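Local coordinates for antigen MTB48, Mycobacterial protein (Mycobacterium smegmatis, PDB 4WJ1) that is exported by the ESX-1 type VII secretion system and probably takes part in DNA conjugation, at least in the recipient strain; this chain is its PE-PPE part, at residues R175-P180 with R197-W202; F60-R65 with G281-I286; G67-A72 with P117-I122; A54-T59 with D161-Y166; E21-R26 with A73-A78. All coordinates share one frame; numbering follows the deposited sequence.

Interaction 1. Residues R175-P180 with R197-W202; sequences RHFANP and RRLSTW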
# COMPACT_ATOMS: atom_id res chain seq x y z
N ARG A 175 -10.34 10.15 -3.15
CA ARG A 175 -11.34 11.20 -3.38
C ARG A 175 -12.22 10.90 -4.58
O ARG A 175 -13.27 11.51 -4.73
CB ARG A 175 -10.66 12.56 -3.54
CG ARG A 175 -9.88 12.99 -2.30
CD ARG A 175 -9.27 14.37 -2.44
NE ARG A 175 -8.35 14.65 -1.33
CZ ARG A 175 -7.02 14.68 -1.43
NH1 ARG A 175 -6.42 14.47 -2.59
NH2 ARG A 175 -6.28 14.93 -0.36
N HIS A 176 -11.80 9.97 -5.44
CA HIS A 176 -12.65 9.57 -6.57
C HIS A 176 -13.93 8.90 -6.08
O HIS A 176 -14.90 8.79 -6.81
CB HIS A 176 -11.91 8.61 -7.52
CG HIS A 176 -10.80 9.25 -8.30
ND1 HIS A 176 -11.02 10.16 -9.31
CD2 HIS A 176 -9.45 9.12 -8.20
CE1 HIS A 176 -9.86 10.57 -9.80
NE2 HIS A 176 -8.90 9.95 -9.15
N PHE A 177 -13.91 8.45 -4.82
CA PHE A 177 -14.98 7.64 -4.28
C PHE A 177 -15.81 8.41 -3.29
O PHE A 177 -16.95 8.05 -3.03
CB PHE A 177 -14.40 6.37 -3.62
CG PHE A 177 -13.58 5.55 -4.54
CD1 PHE A 177 -14.17 4.59 -5.33
CD2 PHE A 177 -12.21 5.78 -4.67
CE1 PHE A 177 -13.40 3.84 -6.22
CE2 PHE A 177 -11.45 5.04 -5.55
CZ PHE A 177 -12.04 4.07 -6.33
N ALA A 178 -15.25 9.48 -2.74
CA ALA A 178 -15.84 10.13 -1.58
C ALA A 178 -17.21 10.76 -1.84
O ALA A 178 -18.03 10.84 -0.95
CB ALA A 178 -14.90 11.17 -1.03
N ASN A 179 -17.43 11.22 -3.06
CA ASN A 179 -18.62 11.99 -3.38
C ASN A 179 -19.72 11.08 -3.93
O ASN A 179 -19.47 10.27 -4.80
CB ASN A 179 -18.28 13.08 -4.40
CG ASN A 179 -17.67 12.52 -5.70
OD1 ASN A 179 -16.74 11.70 -5.67
ND2 ASN A 179 -18.21 12.95 -6.84
N PRO A 180 -20.94 11.21 -3.40
CA PRO A 180 -22.08 10.48 -3.95
C PRO A 180 -22.46 10.94 -5.35
O PRO A 180 -22.33 12.11 -5.62
CB PRO A 180 -23.22 10.80 -2.96
CG PRO A 180 -22.54 11.24 -1.71
CD PRO A 180 -21.27 11.90 -2.14
N ARG A 197 -17.89 5.75 0.92
CA ARG A 197 -17.20 6.40 2.02
C ARG A 197 -16.20 5.43 2.66
O ARG A 197 -15.11 5.82 3.05
CB ARG A 197 -18.19 6.90 3.06
CG ARG A 197 -17.53 7.73 4.14
CD ARG A 197 -18.39 7.81 5.40
NE ARG A 197 -18.71 6.49 5.95
CZ ARG A 197 -17.83 5.68 6.54
NH1 ARG A 197 -16.54 6.02 6.65
NH2 ARG A 197 -18.25 4.50 7.00
N ARG A 198 -16.58 4.17 2.75
CA ARG A 198 -15.69 3.17 3.32
C ARG A 198 -14.46 3.01 2.46
O ARG A 198 -13.34 3.00 2.98
CB ARG A 198 -16.40 1.83 3.48
CG ARG A 198 -17.47 1.84 4.54
CD ARG A 198 -17.88 0.43 4.93
NE ARG A 198 -19.12 0.46 5.69
CZ ARG A 198 -20.31 0.27 5.13
NH1 ARG A 198 -20.37 0.02 3.82
NH2 ARG A 198 -21.42 0.31 5.87
N LEU A 199 -14.67 2.89 1.16
CA LEU A 199 -13.58 2.62 0.23
C LEU A 199 -12.68 3.83 0.13
O LEU A 199 -11.45 3.72 0.15
CB LEU A 199 -14.13 2.22 -1.14
CG LEU A 199 -13.02 1.94 -2.15
CD1 LEU A 199 -12.04 0.91 -1.61
CD2 LEU A 199 -13.61 1.49 -3.50
N SER A 200 -13.31 5.00 0.03
CA SER A 200 -12.60 6.27 0.03
C SER A 200 -11.75 6.46 1.29
O SER A 200 -10.61 6.88 1.23
CB SER A 200 -13.59 7.42 -0.11
OG SER A 200 -13.07 8.60 0.45
N THR A 201 -12.32 6.13 2.45
CA THR A 201 -11.59 6.29 3.69
C THR A 201 -10.45 5.29 3.78
O THR A 201 -9.41 5.57 4.36
CB THR A 201 -12.56 6.14 4.87
OG1 THR A 201 -13.24 7.38 5.03
CG2 THR A 201 -11.84 5.83 6.16
N TRP A 202 -10.66 4.13 3.18
CA TRP A 202 -9.68 3.07 3.26
C TRP A 202 -8.45 3.43 2.41
O TRP A 202 -7.32 3.19 2.80
CB TRP A 202 -10.29 1.76 2.81
CG TRP A 202 -9.34 0.64 2.69
CD1 TRP A 202 -8.97 -0.23 3.67
CD2 TRP A 202 -8.64 0.23 1.51
NE1 TRP A 202 -8.07 -1.15 3.18
CE2 TRP A 202 -7.85 -0.89 1.85
CE3 TRP A 202 -8.60 0.71 0.20
CZ2 TRP A 202 -7.04 -1.54 0.93
CZ3 TRP A 202 -7.79 0.06 -0.72
CH2 TRP A 202 -7.02 -1.06 -0.35

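Interaction 2. Residues F60-R65 with G281-I286; sequences FAAGDR and GKPPSI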
# COMPACT_ATOMS: atom_id res chain seq x y z
N PHE A 60 -3.40 -3.15 -2.39
CA PHE A 60 -3.88 -2.08 -3.27
C PHE A 60 -4.61 -2.70 -4.44
O PHE A 60 -5.60 -2.15 -4.91
CB PHE A 60 -2.72 -1.22 -3.78
CG PHE A 60 -1.95 -0.51 -2.69
CD1 PHE A 60 -2.47 -0.35 -1.42
CD2 PHE A 60 -0.68 0.01 -2.96
CE1 PHE A 60 -1.76 0.30 -0.43
CE2 PHE A 60 0.04 0.67 -1.98
CZ PHE A 60 -0.50 0.82 -0.71
N ALA A 61 -4.12 -3.84 -4.93
CA ALA A 61 -4.77 -4.51 -6.05
C ALA A 61 -6.17 -5.00 -5.64
O ALA A 61 -7.10 -4.99 -6.45
CB ALA A 61 -3.94 -5.67 -6.55
N ALA A 62 -6.32 -5.44 -4.39
CA ALA A 62 -7.63 -5.83 -3.89
C ALA A 62 -8.53 -4.60 -3.85
O ALA A 62 -9.70 -4.66 -4.21
CB ALA A 62 -7.52 -6.47 -2.52
N GLY A 63 -7.94 -3.47 -3.45
CA GLY A 63 -8.63 -2.19 -3.43
C GLY A 63 -9.20 -1.83 -4.79
O GLY A 63 -10.37 -1.48 -4.91
N ASP A 64 -8.36 -1.94 -5.81
CA ASP A 64 -8.80 -1.74 -7.19
C ASP A 64 -10.03 -2.57 -7.54
O ASP A 64 -10.94 -2.09 -8.20
CB ASP A 64 -7.68 -2.08 -8.17
CG ASP A 64 -6.50 -1.09 -8.10
OD1 ASP A 64 -6.69 0.03 -7.59
OD2 ASP A 64 -5.40 -1.44 -8.60
N ARG A 65 -10.05 -3.82 -7.07
CA ARG A 65 -11.13 -4.73 -7.38
C ARG A 65 -12.42 -4.15 -6.81
O ARG A 65 -13.44 -4.09 -7.49
CB ARG A 65 -10.85 -6.12 -6.80
CG ARG A 65 -12.04 -7.06 -6.88
CD ARG A 65 -12.57 -7.13 -8.30
NE ARG A 65 -11.64 -7.78 -9.21
CZ ARG A 65 -11.40 -9.09 -9.23
NH1 ARG A 65 -12.01 -9.89 -8.38
NH2 ARG A 65 -10.54 -9.60 -10.10
N GLY A 281 -5.12 -3.49 6.47
CA GLY A 281 -6.35 -4.24 6.37
C GLY A 281 -6.85 -4.29 4.94
O GLY A 281 -6.63 -3.37 4.15
N LYS A 282 -7.53 -5.38 4.61
CA LYS A 282 -8.19 -5.53 3.32
C LYS A 282 -9.15 -4.36 3.10
O LYS A 282 -9.60 -3.73 4.05
CB LYS A 282 -8.93 -6.86 3.26
CG LYS A 282 -10.21 -6.85 4.08
CD LYS A 282 -10.85 -8.23 4.24
CE LYS A 282 -12.21 -8.11 4.94
NZ LYS A 282 -13.16 -7.18 4.22
N PRO A 283 -9.49 -4.08 1.83
CA PRO A 283 -10.48 -3.05 1.54
C PRO A 283 -11.91 -3.49 1.87
O PRO A 283 -12.18 -4.68 2.03
CB PRO A 283 -10.33 -2.84 0.04
CG PRO A 283 -9.91 -4.18 -0.46
CD PRO A 283 -8.96 -4.70 0.60
N PRO A 284 -12.84 -2.53 1.99
CA PRO A 284 -14.23 -2.95 2.20
C PRO A 284 -14.82 -3.48 0.91
O PRO A 284 -14.48 -3.00 -0.18
CB PRO A 284 -14.92 -1.65 2.64
CG PRO A 284 -14.15 -0.59 1.91
CD PRO A 284 -12.71 -1.07 1.93
N SER A 285 -15.68 -4.48 1.01
CA SER A 285 -16.33 -5.02 -0.17
C SER A 285 -17.79 -4.64 -0.10
O SER A 285 -18.46 -4.94 0.88
CB SER A 285 -16.15 -6.54 -0.25
OG SER A 285 -14.78 -6.90 -0.26
N ILE A 286 -18.28 -3.94 -1.12
CA ILE A 286 -19.70 -3.61 -1.17
C ILE A 286 -20.52 -4.88 -1.35
O ILE A 286 -20.07 -5.84 -1.98
CB ILE A 286 -20.03 -2.63 -2.31
CG1 ILE A 286 -21.42 -2.04 -2.12
CG2 ILE A 286 -19.91 -3.33 -3.65
CD1 ILE A 286 -21.80 -1.10 -3.18

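Interaction 3. Residues G67-A72 with P117-I122; sequences GERIAA and PGPLAI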
# COMPACT_ATOMS: atom_id res chain seq x y z
N GLY A 67 -13.15 -1.03 -6.20
CA GLY A 67 -13.58 0.15 -6.91
C GLY A 67 -14.40 -0.30 -8.10
O GLY A 67 -15.46 0.26 -8.38
N GLU A 68 -13.92 -1.34 -8.76
CA GLU A 68 -14.61 -1.89 -9.91
C GLU A 68 -15.94 -2.53 -9.52
O GLU A 68 -16.87 -2.52 -10.30
CB GLU A 68 -13.73 -2.92 -10.61
CG GLU A 68 -12.46 -2.32 -11.19
CD GLU A 68 -11.41 -3.37 -11.48
OE1 GLU A 68 -10.23 -2.99 -11.60
OE2 GLU A 68 -11.78 -4.56 -11.57
N ARG A 69 -16.01 -3.07 -8.31
CA ARG A 69 -17.24 -3.71 -7.84
C ARG A 69 -18.31 -2.66 -7.55
O ARG A 69 -19.47 -2.85 -7.91
CB ARG A 69 -16.97 -4.57 -6.61
CG ARG A 69 -16.03 -5.73 -6.89
CD ARG A 69 -15.91 -6.67 -5.71
NE ARG A 69 -17.18 -7.34 -5.47
CZ ARG A 69 -17.99 -7.07 -4.46
NH1 ARG A 69 -17.65 -6.15 -3.56
NH2 ARG A 69 -19.13 -7.73 -4.33
N ILE A 70 -17.91 -1.56 -6.93
CA ILE A 70 -18.83 -0.46 -6.69
C ILE A 70 -19.34 0.07 -8.02
O ILE A 70 -20.53 0.34 -8.17
CB ILE A 70 -18.17 0.68 -5.90
CG1 ILE A 70 -17.80 0.18 -4.50
CG2 ILE A 70 -19.10 1.89 -5.82
CD1 ILE A 70 -17.36 1.29 -3.57
N ALA A 71 -18.45 0.20 -9.00
CA ALA A 71 -18.85 0.65 -10.33
C ALA A 71 -19.91 -0.27 -10.91
O ALA A 71 -20.90 0.17 -11.47
CB ALA A 71 -17.66 0.72 -11.28
N ALA A 72 -19.68 -1.57 -10.77
CA ALA A 72 -20.56 -2.55 -11.36
C ALA A 72 -21.91 -2.53 -10.65
O ALA A 72 -22.96 -2.67 -11.28
CB ALA A 72 -19.93 -3.93 -11.29
N PRO A 117 -17.97 -9.19 -10.20
CA PRO A 117 -16.79 -9.92 -9.73
C PRO A 117 -16.67 -9.91 -8.21
O PRO A 117 -17.14 -8.98 -7.57
CB PRO A 117 -15.62 -9.15 -10.35
CG PRO A 117 -16.20 -8.44 -11.50
CD PRO A 117 -17.62 -8.12 -11.15
N GLY A 118 -16.04 -10.94 -7.65
CA GLY A 118 -15.94 -11.02 -6.21
C GLY A 118 -14.72 -10.27 -5.72
O GLY A 118 -13.89 -9.83 -6.53
N PRO A 119 -14.60 -10.12 -4.39
CA PRO A 119 -13.39 -9.55 -3.81
C PRO A 119 -12.15 -10.27 -4.31
O PRO A 119 -12.23 -11.46 -4.62
CB PRO A 119 -13.59 -9.76 -2.31
CG PRO A 119 -15.10 -9.81 -2.14
CD PRO A 119 -15.61 -10.48 -3.38
N LEU A 120 -11.04 -9.55 -4.42
CA LEU A 120 -9.78 -10.12 -4.88
C LEU A 120 -9.02 -10.78 -3.72
O LEU A 120 -8.94 -10.22 -2.63
CB LEU A 120 -8.91 -9.05 -5.55
CG LEU A 120 -7.59 -9.54 -6.14
CD1 LEU A 120 -7.85 -10.44 -7.34
CD2 LEU A 120 -6.67 -8.38 -6.52
N ALA A 121 -8.47 -11.97 -3.96
CA ALA A 121 -7.62 -12.63 -2.98
C ALA A 121 -6.34 -11.83 -2.73
O ALA A 121 -5.70 -11.36 -3.67
CB ALA A 121 -7.27 -14.04 -3.43
N ILE A 122 -5.98 -11.69 -1.46
CA ILE A 122 -4.70 -11.09 -1.08
C ILE A 122 -3.74 -12.19 -0.61
O ILE A 122 -3.84 -12.68 0.52
CB ILE A 122 -4.90 -10.03 0.03
CG1 ILE A 122 -5.97 -9.02 -0.38
CG2 ILE A 122 -3.57 -9.34 0.37
CD1 ILE A 122 -6.19 -7.93 0.64
O HOH W 1 -19.69 -9.90 -6.15

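Interaction 4. Residues A54-T59 with D161-Y166; sequences AKLKAT and DQWRDY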
# COMPACT_ATOMS: atom_id res chain seq x y z
N ALA A 54 5.42 -5.53 -0.71
CA ALA A 54 4.68 -6.51 -1.48
C ALA A 54 3.25 -6.68 -0.94
O ALA A 54 2.30 -6.80 -1.70
CB ALA A 54 5.41 -7.84 -1.49
N LYS A 55 3.11 -6.69 0.39
CA LYS A 55 1.81 -6.85 1.02
C LYS A 55 0.93 -5.65 0.68
O LYS A 55 -0.26 -5.79 0.41
CB LYS A 55 1.94 -7.01 2.53
CG LYS A 55 0.60 -7.02 3.30
CD LYS A 55 -0.13 -8.35 3.18
CE LYS A 55 -0.77 -8.77 4.50
NZ LYS A 55 0.24 -9.17 5.54
N LEU A 56 1.54 -4.46 0.67
CA LEU A 56 0.79 -3.26 0.35
C LEU A 56 0.36 -3.27 -1.10
O LEU A 56 -0.79 -2.98 -1.41
CB LEU A 56 1.63 -2.01 0.65
CG LEU A 56 1.70 -1.62 2.12
CD1 LEU A 56 2.66 -0.47 2.30
CD2 LEU A 56 0.34 -1.20 2.58
N LYS A 57 1.27 -3.63 -2.00
CA LYS A 57 0.94 -3.64 -3.41
C LYS A 57 -0.20 -4.61 -3.70
O LYS A 57 -1.10 -4.29 -4.46
CB LYS A 57 2.16 -3.97 -4.27
CG LYS A 57 3.15 -2.82 -4.30
CD LYS A 57 4.33 -3.09 -5.24
CE LYS A 57 5.36 -1.98 -5.15
NZ LYS A 57 6.64 -2.36 -5.85
N ALA A 58 -0.15 -5.79 -3.07
CA ALA A 58 -1.19 -6.79 -3.27
C ALA A 58 -2.52 -6.30 -2.70
O ALA A 58 -3.58 -6.53 -3.28
CB ALA A 58 -0.79 -8.10 -2.64
N THR A 59 -2.44 -5.60 -1.58
CA THR A 59 -3.61 -5.05 -0.91
C THR A 59 -4.24 -3.97 -1.77
O THR A 59 -5.46 -3.90 -1.90
CB THR A 59 -3.24 -4.48 0.48
OG1 THR A 59 -2.76 -5.55 1.31
CG2 THR A 59 -4.42 -3.82 1.16
N ASP A 161 11.71 7.37 -0.67
CA ASP A 161 11.09 8.53 -1.28
C ASP A 161 9.84 8.15 -2.07
O ASP A 161 8.83 8.86 -2.04
CB ASP A 161 12.08 9.25 -2.21
CG ASP A 161 13.24 9.88 -1.46
OD1 ASP A 161 13.20 9.99 -0.23
OD2 ASP A 161 14.22 10.28 -2.13
N GLN A 162 9.90 7.03 -2.79
CA GLN A 162 8.79 6.65 -3.64
C GLN A 162 7.54 6.30 -2.84
O GLN A 162 6.42 6.63 -3.23
CB GLN A 162 9.17 5.47 -4.52
CG GLN A 162 10.15 5.77 -5.61
CD GLN A 162 10.31 4.59 -6.52
OE1 GLN A 162 9.69 4.54 -7.57
NE2 GLN A 162 11.14 3.62 -6.12
N TRP A 163 7.74 5.62 -1.72
CA TRP A 163 6.63 5.21 -0.90
C TRP A 163 6.07 6.43 -0.20
O TRP A 163 4.85 6.62 -0.18
CB TRP A 163 7.06 4.14 0.10
CG TRP A 163 6.99 2.80 -0.55
CD1 TRP A 163 8.02 2.06 -1.05
CD2 TRP A 163 5.79 2.05 -0.81
NE1 TRP A 163 7.55 0.88 -1.59
CE2 TRP A 163 6.18 0.86 -1.46
CE3 TRP A 163 4.43 2.27 -0.56
CZ2 TRP A 163 5.26 -0.10 -1.85
CZ3 TRP A 163 3.53 1.32 -0.95
CH2 TRP A 163 3.94 0.14 -1.58
N ARG A 164 6.94 7.26 0.34
CA ARG A 164 6.50 8.47 1.00
C ARG A 164 5.61 9.29 0.09
O ARG A 164 4.57 9.81 0.50
CB ARG A 164 7.69 9.31 1.45
CG ARG A 164 7.32 10.62 2.11
CD ARG A 164 8.52 11.55 2.15
NE ARG A 164 8.90 11.94 0.80
CZ ARG A 164 10.15 12.17 0.39
NH1 ARG A 164 11.16 12.03 1.25
NH2 ARG A 164 10.38 12.52 -0.87
N ASP A 165 5.99 9.38 -1.18
CA ASP A 165 5.28 10.26 -2.09
C ASP A 165 4.05 9.64 -2.67
O ASP A 165 3.24 10.33 -3.29
CB ASP A 165 6.20 10.68 -3.21
CG ASP A 165 7.29 11.58 -2.73
OD1 ASP A 165 7.13 12.27 -1.70
OD2 ASP A 165 8.31 11.61 -3.39
N TYR A 166 3.91 8.34 -2.46
CA TYR A 166 2.74 7.63 -2.95
C TYR A 166 1.55 7.86 -2.02
O TYR A 166 0.41 7.66 -2.40
CB TYR A 166 3.03 6.15 -3.08
CG TYR A 166 2.10 5.43 -4.03
CD1 TYR A 166 1.93 5.89 -5.33
CD2 TYR A 166 1.41 4.29 -3.64
CE1 TYR A 166 1.10 5.24 -6.21
CE2 TYR A 166 0.58 3.62 -4.52
CZ TYR A 166 0.43 4.10 -5.80
OH TYR A 166 -0.38 3.45 -6.69
O HOH W 2 8.13 -1.13 -3.70

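Interaction 5. Residues E21-R26 with A73-A78; sequences ECESTR and AIRAAA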
# COMPACT_ATOMS: atom_id res chain seq x y z
N GLU A 21 -16.05 7.24 -12.40
CA GLU A 21 -15.07 7.73 -11.42
C GLU A 21 -14.53 6.59 -10.57
O GLU A 21 -13.34 6.58 -10.25
CB GLU A 21 -15.66 8.78 -10.49
CG GLU A 21 -16.04 10.10 -11.13
CD GLU A 21 -16.74 11.03 -10.14
OE1 GLU A 21 -17.94 10.82 -9.87
OE2 GLU A 21 -16.08 11.96 -9.62
N CYS A 22 -15.41 5.66 -10.20
CA CYS A 22 -15.01 4.51 -9.41
C CYS A 22 -13.99 3.62 -10.11
O CYS A 22 -13.31 2.84 -9.46
CB CYS A 22 -16.22 3.66 -9.06
SG CYS A 22 -17.24 4.43 -7.83
N GLU A 23 -13.92 3.73 -11.44
CA GLU A 23 -13.02 2.93 -12.25
C GLU A 23 -11.71 3.69 -12.55
O GLU A 23 -10.89 3.23 -13.35
CB GLU A 23 -13.71 2.53 -13.56
CG GLU A 23 -14.74 1.43 -13.39
CD GLU A 23 -15.47 1.08 -14.68
OE1 GLU A 23 -15.80 2.00 -15.47
OE2 GLU A 23 -15.69 -0.13 -14.89
N SER A 24 -11.53 4.84 -11.92
CA SER A 24 -10.36 5.67 -12.14
C SER A 24 -9.08 4.87 -11.96
O SER A 24 -8.90 4.17 -10.97
CB SER A 24 -10.35 6.87 -11.18
OG SER A 24 -11.35 7.81 -11.53
N THR A 25 -8.20 4.96 -12.94
CA THR A 25 -6.94 4.24 -12.87
C THR A 25 -6.09 4.77 -11.75
O THR A 25 -5.83 5.96 -11.67
CB THR A 25 -6.19 4.33 -14.17
OG1 THR A 25 -7.01 3.80 -15.20
CG2 THR A 25 -4.91 3.52 -14.09
N ARG A 26 -5.67 3.87 -10.87
CA ARG A 26 -4.72 4.20 -9.83
C ARG A 26 -3.33 4.27 -10.45
O ARG A 26 -2.94 3.36 -11.18
CB ARG A 26 -4.78 3.16 -8.71
CG ARG A 26 -3.83 3.40 -7.58
CD ARG A 26 -4.11 2.43 -6.46
NE ARG A 26 -4.07 1.04 -6.91
CZ ARG A 26 -2.96 0.30 -6.89
NH1 ARG A 26 -1.82 0.83 -6.47
NH2 ARG A 26 -2.99 -0.96 -7.30
N ALA A 73 -21.87 -2.33 -9.33
CA ALA A 73 -23.08 -2.27 -8.53
C ALA A 73 -23.90 -1.06 -8.95
O ALA A 73 -25.12 -1.14 -9.09
CB ALA A 73 -22.73 -2.20 -7.07
N ILE A 74 -23.21 0.05 -9.17
CA ILE A 74 -23.87 1.27 -9.62
C ILE A 74 -24.51 1.04 -10.98
O ILE A 74 -25.66 1.40 -11.20
CB ILE A 74 -22.87 2.44 -9.68
CG1 ILE A 74 -22.60 2.97 -8.27
CG2 ILE A 74 -23.40 3.56 -10.53
CD1 ILE A 74 -21.37 3.86 -8.18
N ARG A 75 -23.78 0.38 -11.88
CA ARG A 75 -24.35 0.09 -13.20
C ARG A 75 -25.50 -0.90 -13.13
O ARG A 75 -26.40 -0.87 -13.97
CB ARG A 75 -23.27 -0.44 -14.13
CG ARG A 75 -22.19 0.59 -14.38
CD ARG A 75 -21.49 0.37 -15.68
NE ARG A 75 -20.65 1.51 -15.96
CZ ARG A 75 -19.35 1.56 -15.68
NH1 ARG A 75 -18.74 0.51 -15.14
NH2 ARG A 75 -18.67 2.66 -15.96
N ALA A 76 -25.50 -1.78 -12.13
CA ALA A 76 -26.59 -2.74 -12.00
C ALA A 76 -27.84 -1.98 -11.55
O ALA A 76 -28.94 -2.19 -12.06
CB ALA A 76 -26.23 -3.84 -11.04
N ALA A 77 -27.65 -1.07 -10.60
CA ALA A 77 -28.70 -0.17 -10.18
C ALA A 77 -29.27 0.60 -11.37
O ALA A 77 -30.47 0.60 -11.60
CB ALA A 77 -28.19 0.79 -9.12
N ALA A 78 -28.39 1.24 -12.12
CA ALA A 78 -28.80 2.05 -13.27
C ALA A 78 -29.60 1.20 -14.25
O ALA A 78 -30.57 1.68 -14.84
CB ALA A 78 -27.57 2.67 -13.97

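Interaction 1. Residues R175-P180 with R197-W202
L199 is the first residue of 197-202 to meet the other helix. Its CG lies anti to the backbone N (chi1 179°), and the CD2 branch is carried over one face of the F177 ring: L199 CD2 sits 3.6 Å from F177 CE1, displaced from the middle toward the rim. The methyl is 27° off the normal through the ring centroid, a CH-pi contact. W203 also packs against this ring, with its own plane turned by about 25°, and H173 meets F177 edge-to-face. The two helices, 154-178 and 187-230, are consecutive in the PPE part of the chain and form a helical hairpin; F177 stands close to its turn, where 154-178 is running out. Next comes S200, where the backbones come nearest, 5.1 Å between F177 CA and S200 CA. Its CB packs against F177 CB at 3.8 Å. The S200 hydroxyl lies beside the methyl of A178, OG to CB 3.5 Å, and makes a weak hydrogen bond to G174 O.

Interaction 2. Residues F60-R65 with G281-I286
P283 lays its ring against the backbone of helix 40-96 at A62 and G63. The leading atom is P283 CG, 3.7 Å from both A62 C and G63 N, so it rests on the peptide link between the two residues. P283 CD faces the A62 methyl, with A62 CB 3.9 Å away, while P283 CB comes to 3.9 Å from G63 CA. The backbones come close here, G63 CA and P283 CA being 5.4 Å apart. The next shell holds the extended 281-286 chain along the groove between this PE helix and helix 187-230 of the PPE part. W202 packs on P283 and donates its indole N-H to G281 O, S285 OG hydrogen-bonds to E66, and the carbonyl of I286 receives R69 NH1. Segment 281-286 follows the last long helix, and P283 lies where the PE helix and helix 187-230 meet. Across the 60-65 and 281-286 segments the contact is purely van der Waals: shape and burial fit the proline to the helix, while the polar bonds that fix its position come from the neighbouring residues.

Interaction 3. Residues G67-A72 with P117-I122
R69 reaches out from its helix to the carbonyl of P117, with its guanidinium turned so that P117 O lies exactly in its plane. The bond from R69 NE to P117 O is 2.7 Å long, with an N-H...O angle of 149°, and the donor also lies in the carbonyl plane. A bend at chi3 (66°) turns the group in this direction after an otherwise extended start. P119 approaches from another side: its CD stands over one face of the guanidinium, displaced toward the rim, 4.1 Å from R69 NE. Meanwhile the aliphatic part of the arginine runs along the backbone, R69 CD lying 3.8 Å from G118 C. The 117-122 segment is extended and without regular structure, part of the long connection that leaves the PE helix 40-96 and returns along its side before the PPE helices begin. A water reinforces the hold, accepting from R69 NH2 at 2.9 Å and donating to P117 O, which therefore receives two bonds. The remaining terminal nitrogen, R69 NH1, forms a salt bridge with E66 and hydrogen-bonds to I286 O.

Interaction 4. Residues A54-T59 with D161-Y166
The indole of W163 presents its six-membered ring to helix 40-96, where L56 and K57 approach it obliquely. L56 CD1 is 3.8 Å from W163 CZ3, L56 CB is 3.9 Å from W163 CH2, and on the neighbouring side K57 CE comes to 3.8 Å from W163 CZ2. This is a packing contact between a PE and a PPE helix within the elongated helical bundle of the PE-PPE fold, and it lies near the middle of the chain. The helices stand well apart here, L56 CA and W163 CA being 10.4 Å from each other, and the tryptophan spans the gap. With CG of W163 anti to its carbonyl carbon (chi1 -85°), the ring system extends toward the PE helix. F159 meets the indole with its plane turned by about 60°, and C210 and L213 of helix 187-230 also pack against it.

The extended K57 chain lays its methylenes beside the indole and carries the ammonium beyond, where NZ hydrogen-bonds to P30 O. On the side of its helix away from 54-59, R164 is held in a salt-bridge network with D161 and D165; its guanidinium has D161 CA over one face and D165 OD1 at its edge. A single water bridges the contact itself, accepting from K57 NZ at 2.9 Å and from W163 NE1 at 3.0 Å.

Interaction 5. Residues E21-R26 with A73-A78
E23 and R75 both set CG anti to their carbonyl carbons (chi1 -75° and -63°), and from there their chains run out extended toward each other and meet end-on. The contact is internal to the PE region: it joins the end of helix 12-22, where the chain turns out of the helix, to helix 40-96, the two helices of the PE helical hairpin. R75 grips the carboxylate with both terminal nitrogens, one to each oxygen: R75 NH2 to E23 OE1 is 3.0 Å and R75 NH1 to E23 OE2 is 3.1 Å. The carboxylate lies at the edge of the guanidinium, near its plane, but is itself rotated, the two planes being 50° apart. Each oxygen is consequently met from above the carboxylate plane, a twisted form of the two-pronged salt bridge. E16 takes R75 NE in a second salt bridge, so the arginine links two acids of the N-terminal part and its charge is probably well balanced. In the last turn of the helix, E21 O accepts twice, from the backbone N and the hydroxyl of S24. Deeper in, the link is apolar: C22 SG rests 4.2 Å from I74 CD1.

Overall arrangement
Helix 40-96 carries four of the five contacts, met along it in the order interaction 4, 2, 3 and 5; interaction 1 lies on the PPE hairpin packed alongside. Interactions 2 and 3 are closest, with centres about 7 Å apart, and interactions 4 and 5 are farthest, about 24 Å. Interactions 2 and 4 join PE to PPE parts, 5 stays within the PE hairpin and 1 within the PPE hairpin, while 3 ties down the connection between them. Along the chain, interactions 5 and 3 close before 1 opens, and the loop of interaction 2 encloses both 1 and 3. R26 joins 5 to 2 through a salt bridge to D64, within the PE part, and reaches the PPE part by a weak hydrogen bond to Y166.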